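Mevalonate 3-kinase (Thermoplasma acidophilum, PDB 4RKS) phosphorylates the 3-hydroxyl group of (R)-mevalonate with ATP, a step of the alternative mevalonate pathway to isoprenoids in extreme acidophiles. Local coordinates at residues V268-I277 with Y291-V299. Sequence-based numbering, arbitrary orientation.
Sequences VIRENMQKLI and YIVTGGSNV. With MEV ((R)-mevalonate), chain C; SO4 (sulfate ion), chain E; SO4 (sulfate ion), chain D.
Val268 turns a methyl group onto the carbonyl oxygens of a glycine-containing turn whose other side faces the substrate: its CG1 lies 3.4 Å from Gly296 O and also meets Gly295 O. The turn joins antiparallel strands 289-292 and 298-304 in the C-terminal domain of this GHMP-family kinase, and helix 271-283 packs against the hairpin. Within the turn, Thr294 and Gly295 line the mevalonate pocket, with Gly295 N 3.7 Å from C6 of the ligand. With its CG1 anti to the backbone N (chi1 178°), Val268 also reaches Val293 CG1 at 3.7 Å. Met273 fills the middle of the contact. A bend at its last torsion (chi3 74°) brings CE against both Val293 CG1 and Val299 CG2 and within 3.7 Å of Asn298 O, while SD lies beside Ser297 and weakly accepts the N-H of Arg270, the N-cap residue. Farther along the helix Leu276 packs its CD2 against Val299 CB, the two side chains running in opposite directions. Water links the layers at two places, one molecule donating to both Val268 O and Ser297 OG, which is also hydrogen-bonded to Tyr202 O, and another joining Gln274 OE1 to Tyr291 OH. At the far end the Ile277 and Tyr291 side chains run nearly perpendicular to each other. Ile277 CG1 makes a CH-pi contact over one face of the Tyr291 ring, 4.2 Å from the centroid, while CD1 approaches the ring's CE2 to 3.5 Å.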
loop_
_atom_site.group_PDB
_atom_site.type_symbol
_atom_site.label_atom_id
_atom_site.label_comp_id
_atom_site.label_asym_id
_atom_site.label_seq_id
_atom_site.Cartn_x
_atom_site.Cartn_y
_atom_site.Cartn_z
ATOM N N VAL A 268 -13.519 -7.396 9.702
ATOM C CA VAL A 268 -12.964 -6.067 9.541
ATOM C C VAL A 268 -14.054 -4.993 9.498
ATOM O O VAL A 268 -13.862 -3.898 10.020
ATOM C CB VAL A 268 -12.120 -5.971 8.257
ATOM C CG1 VAL A 268 -11.582 -4.562 8.077
ATOM C CG2 VAL A 268 -10.985 -6.978 8.292
ATOM N N ILE A 269 -15.189 -5.299 8.866
ATOM C CA ILE A 269 -16.245 -4.301 8.735
ATOM C C ILE A 269 -17.166 -4.377 9.949
ATOM O O ILE A 269 -18.030 -5.252 10.049
ATOM C CB ILE A 269 -17.052 -4.477 7.435
ATOM C CG1 ILE A 269 -16.115 -4.415 6.229
ATOM C CG2 ILE A 269 -18.091 -3.378 7.305
ATOM C CD1 ILE A 269 -16.795 -4.687 4.900
ATOM N N ARG A 270 -16.939 -3.455 10.878
ATOM C CA ARG A 270 -17.623 -3.410 12.160
ATOM C C ARG A 270 -18.939 -2.641 12.030
ATOM O O ARG A 270 -19.257 -2.140 10.949
ATOM C CB ARG A 270 -16.705 -2.774 13.209
ATOM C CG ARG A 270 -15.361 -3.507 13.378
ATOM C CD ARG A 270 -15.517 -4.839 14.116
ATOM N NE ARG A 270 -16.064 -4.639 15.460
ATOM C CZ ARG A 270 -15.340 -4.312 16.531
ATOM N NH1 ARG A 270 -14.027 -4.162 16.425
ATOM N NH2 ARG A 270 -15.930 -4.135 17.712
ATOM N N GLU A 271 -19.695 -2.544 13.125
ATOM C CA GLU A 271 -21.080 -2.064 13.066
ATOM C C GLU A 271 -21.251 -0.674 12.453
ATOM O O GLU A 271 -22.057 -0.498 11.539
ATOM C CB GLU A 271 -21.714 -2.071 14.464
ATOM C CG GLU A 271 -23.145 -1.544 14.461
ATOM C CD GLU A 271 -23.808 -1.593 15.827
ATOM O OE1 GLU A 271 -23.820 -0.552 16.521
ATOM O OE2 GLU A 271 -24.328 -2.669 16.195
ATOM N N ASN A 272 -20.512 0.312 12.952
ATOM C CA ASN A 272 -20.638 1.670 12.426
ATOM C C ASN A 272 -20.075 1.789 11.010
ATOM O O ASN A 272 -20.474 2.679 10.243
ATOM C CB ASN A 272 -19.950 2.675 13.353
ATOM C CG ASN A 272 -20.680 2.842 14.674
ATOM O OD1 ASN A 272 -21.845 2.474 14.797
ATOM N ND2 ASN A 272 -19.995 3.397 15.665
ATOM N N MET A 273 -19.148 0.894 10.667
ATOM C CA MET A 273 -18.625 0.842 9.304
ATOM C C MET A 273 -19.711 0.347 8.349
ATOM O O MET A 273 -19.887 0.892 7.260
ATOM C CB MET A 273 -17.387 -0.056 9.226
ATOM C CG MET A 273 -16.168 0.543 9.890
ATOM S SD MET A 273 -14.788 -0.606 10.012
ATOM C CE MET A 273 -14.206 -0.657 8.303
ATOM N N GLN A 274 -20.454 -0.667 8.776
ATOM C CA GLN A 274 -21.529 -1.210 7.957
ATOM C C GLN A 274 -22.672 -0.196 7.817
ATOM O O GLN A 274 -23.314 -0.119 6.771
ATOM C CB GLN A 274 -22.034 -2.537 8.541
ATOM C CG GLN A 274 -23.131 -3.223 7.716
ATOM C CD GLN A 274 -22.829 -3.272 6.211
ATOM O OE1 GLN A 274 -21.794 -3.795 5.784
ATOM N NE2 GLN A 274 -23.741 -2.726 5.404
ATOM N N LYS A 275 -22.919 0.594 8.859
ATOM C CA LYS A 275 -23.948 1.633 8.769
ATOM C C LYS A 275 -23.583 2.686 7.722
ATOM O O LYS A 275 -24.449 3.143 6.970
ATOM C CB LYS A 275 -24.178 2.307 10.127
ATOM C CG LYS A 275 -24.947 1.465 11.140
ATOM C CD LYS A 275 -25.088 2.214 12.466
ATOM C CE LYS A 275 -25.783 1.365 13.523
ATOM N NZ LYS A 275 -25.656 1.969 14.878
ATOM N N LEU A 276 -22.310 3.080 7.677
ATOM C CA LEU A 276 -21.867 4.059 6.685
ATOM C C LEU A 276 -22.050 3.500 5.277
ATOM O O LEU A 276 -22.567 4.177 4.389
ATOM C CB LEU A 276 -20.410 4.460 6.907
ATOM C CG LEU A 276 -19.788 5.368 5.830
ATOM C CD1 LEU A 276 -20.457 6.749 5.777
ATOM C CD2 LEU A 276 -18.286 5.519 6.024
ATOM N N ILE A 277 -21.627 2.257 5.089
ATOM C CA ILE A 277 -21.765 1.567 3.810
ATOM C C ILE A 277 -23.218 1.530 3.329
ATOM O O ILE A 277 -23.488 1.719 2.141
ATOM C CB ILE A 277 -21.219 0.129 3.903
ATOM C CG1 ILE A 277 -19.714 0.153 4.183
ATOM C CG2 ILE A 277 -21.505 -0.639 2.626
ATOM C CD1 ILE A 277 -19.059 -1.223 4.204
ATOM N N TYR A 291 -16.972 2.132 -2.740
ATOM C CA TYR A 291 -16.117 2.082 -1.553
ATOM C C TYR A 291 -15.185 0.871 -1.541
ATOM O O TYR A 291 -15.451 -0.128 -2.189
ATOM C CB TYR A 291 -16.960 2.073 -0.273
ATOM C CG TYR A 291 -17.552 0.722 0.035
ATOM C CD1 TYR A 291 -18.786 0.353 -0.486
ATOM C CD2 TYR A 291 -16.884 -0.185 0.846
ATOM C CE1 TYR A 291 -19.329 -0.880 -0.217
ATOM C CE2 TYR A 291 -17.420 -1.421 1.120
ATOM C CZ TYR A 291 -18.638 -1.765 0.586
ATOM O OH TYR A 291 -19.176 -2.995 0.862
ATOM N N ILE A 292 -14.111 0.985 -0.759
ATOM C CA ILE A 292 -13.131 -0.080 -0.527
ATOM C C ILE A 292 -12.873 -0.214 0.981
ATOM O O ILE A 292 -12.814 0.791 1.684
ATOM C CB ILE A 292 -11.790 0.216 -1.250
ATOM C CG1 ILE A 292 -11.971 0.217 -2.769
ATOM C CG2 ILE A 292 -10.681 -0.784 -0.835
ATOM C CD1 ILE A 292 -10.796 0.824 -3.508
ATOM N N VAL A 293 -12.731 -1.445 1.474
ATOM C CA VAL A 293 -12.226 -1.687 2.826
ATOM C C VAL A 293 -11.044 -2.645 2.717
ATOM O O VAL A 293 -11.187 -3.713 2.132
ATOM C CB VAL A 293 -13.307 -2.303 3.757
ATOM C CG1 VAL A 293 -12.738 -2.575 5.145
ATOM C CG2 VAL A 293 -14.556 -1.405 3.821
ATOM N N THR A 294 -9.883 -2.278 3.257
ATOM C CA THR A 294 -8.727 -3.179 3.188
ATOM C C THR A 294 -8.609 -3.963 4.501
ATOM O O THR A 294 -9.491 -4.741 4.818
ATOM C CB THR A 294 -7.408 -2.411 2.866
ATOM O OG1 THR A 294 -7.138 -1.428 3.880
ATOM C CG2 THR A 294 -7.530 -1.704 1.521
ATOM N N GLY A 295 -7.547 -3.759 5.272
ATOM C CA GLY A 295 -7.373 -4.524 6.501
ATOM C C GLY A 295 -7.672 -3.743 7.772
ATOM O O GLY A 295 -7.948 -4.319 8.813
ATOM N N GLY A 296 -7.614 -2.421 7.685
ATOM C CA GLY A 296 -7.825 -1.579 8.845
ATOM C C GLY A 296 -9.265 -1.124 8.977
ATOM O O GLY A 296 -10.126 -1.480 8.175
ATOM N N SER A 297 -9.534 -0.335 10.004
ATOM C CA SER A 297 -10.897 0.110 10.272
ATOM C C SER A 297 -11.237 1.367 9.483
ATOM O O SER A 297 -11.747 2.340 10.034
ATOM C CB SER A 297 -11.082 0.354 11.771
ATOM O OG SER A 297 -10.748 -0.813 12.499
ATOM N N ASN A 298 -10.954 1.341 8.186
ATOM C CA ASN A 298 -11.235 2.482 7.341
ATOM C C ASN A 298 -12.175 2.117 6.204
ATOM O O ASN A 298 -12.172 0.981 5.715
ATOM C CB ASN A 298 -9.932 3.068 6.798
ATOM C CG ASN A 298 -8.917 3.326 7.889
ATOM O OD1 ASN A 298 -9.088 4.234 8.695
ATOM N ND2 ASN A 298 -7.855 2.523 7.923
ATOM N N VAL A 299 -13.008 3.077 5.815
ATOM C CA VAL A 299 -13.819 2.944 4.616
ATOM C C VAL A 299 -13.405 4.020 3.629
ATOM O O VAL A 299 -13.550 5.223 3.901
ATOM C CB VAL A 299 -15.325 3.058 4.913
ATOM C CG1 VAL A 299 -16.125 3.015 3.612
ATOM C CG2 VAL A 299 -15.759 1.960 5.856
HETATM C C8 MEV C . -1.942 -6.119 1.990
HETATM O O8 MEV C . -0.752 -6.775 2.385
HETATM C C2 MEV C . -3.061 -6.604 2.886
HETATM C C3 MEV C . -4.353 -5.806 2.882
HETATM O O7 MEV C . -4.140 -4.427 3.041
HETATM C C4 MEV C . -5.128 -6.028 1.593
HETATM C C5 MEV C . -4.673 -5.140 0.450
HETATM O O3 MEV C . -4.490 -3.896 0.609
HETATM O O4 MEV C . -4.449 -5.657 -0.670
HETATM C C6 MEV C . -5.171 -6.301 4.054
HETATM S S SO4 E . -19.647 -5.428 15.362
HETATM O O1 SO4 E . -20.166 -6.001 14.123
HETATM O O2 SO4 E . -18.566 -6.274 15.861
HETATM O O3 SO4 E . -19.143 -4.081 15.111
HETATM O O4 SO4 E . -20.714 -5.354 16.358
HETATM S S SO4 D . -12.742 -2.430 19.742
HETATM O O1 SO4 D . -14.006 -3.161 19.799
HETATM O O2 SO4 D . -11.898 -3.021 18.712
HETATM O O3 SO4 D . -12.997 -1.025 19.429
HETATM O O4 SO4 D . -12.059 -2.518 21.030
HETATM O O HOH W 1 -11.676 -3.423 11.684
HETATM O O HOH W 2 -19.944 -4.620 3.281
#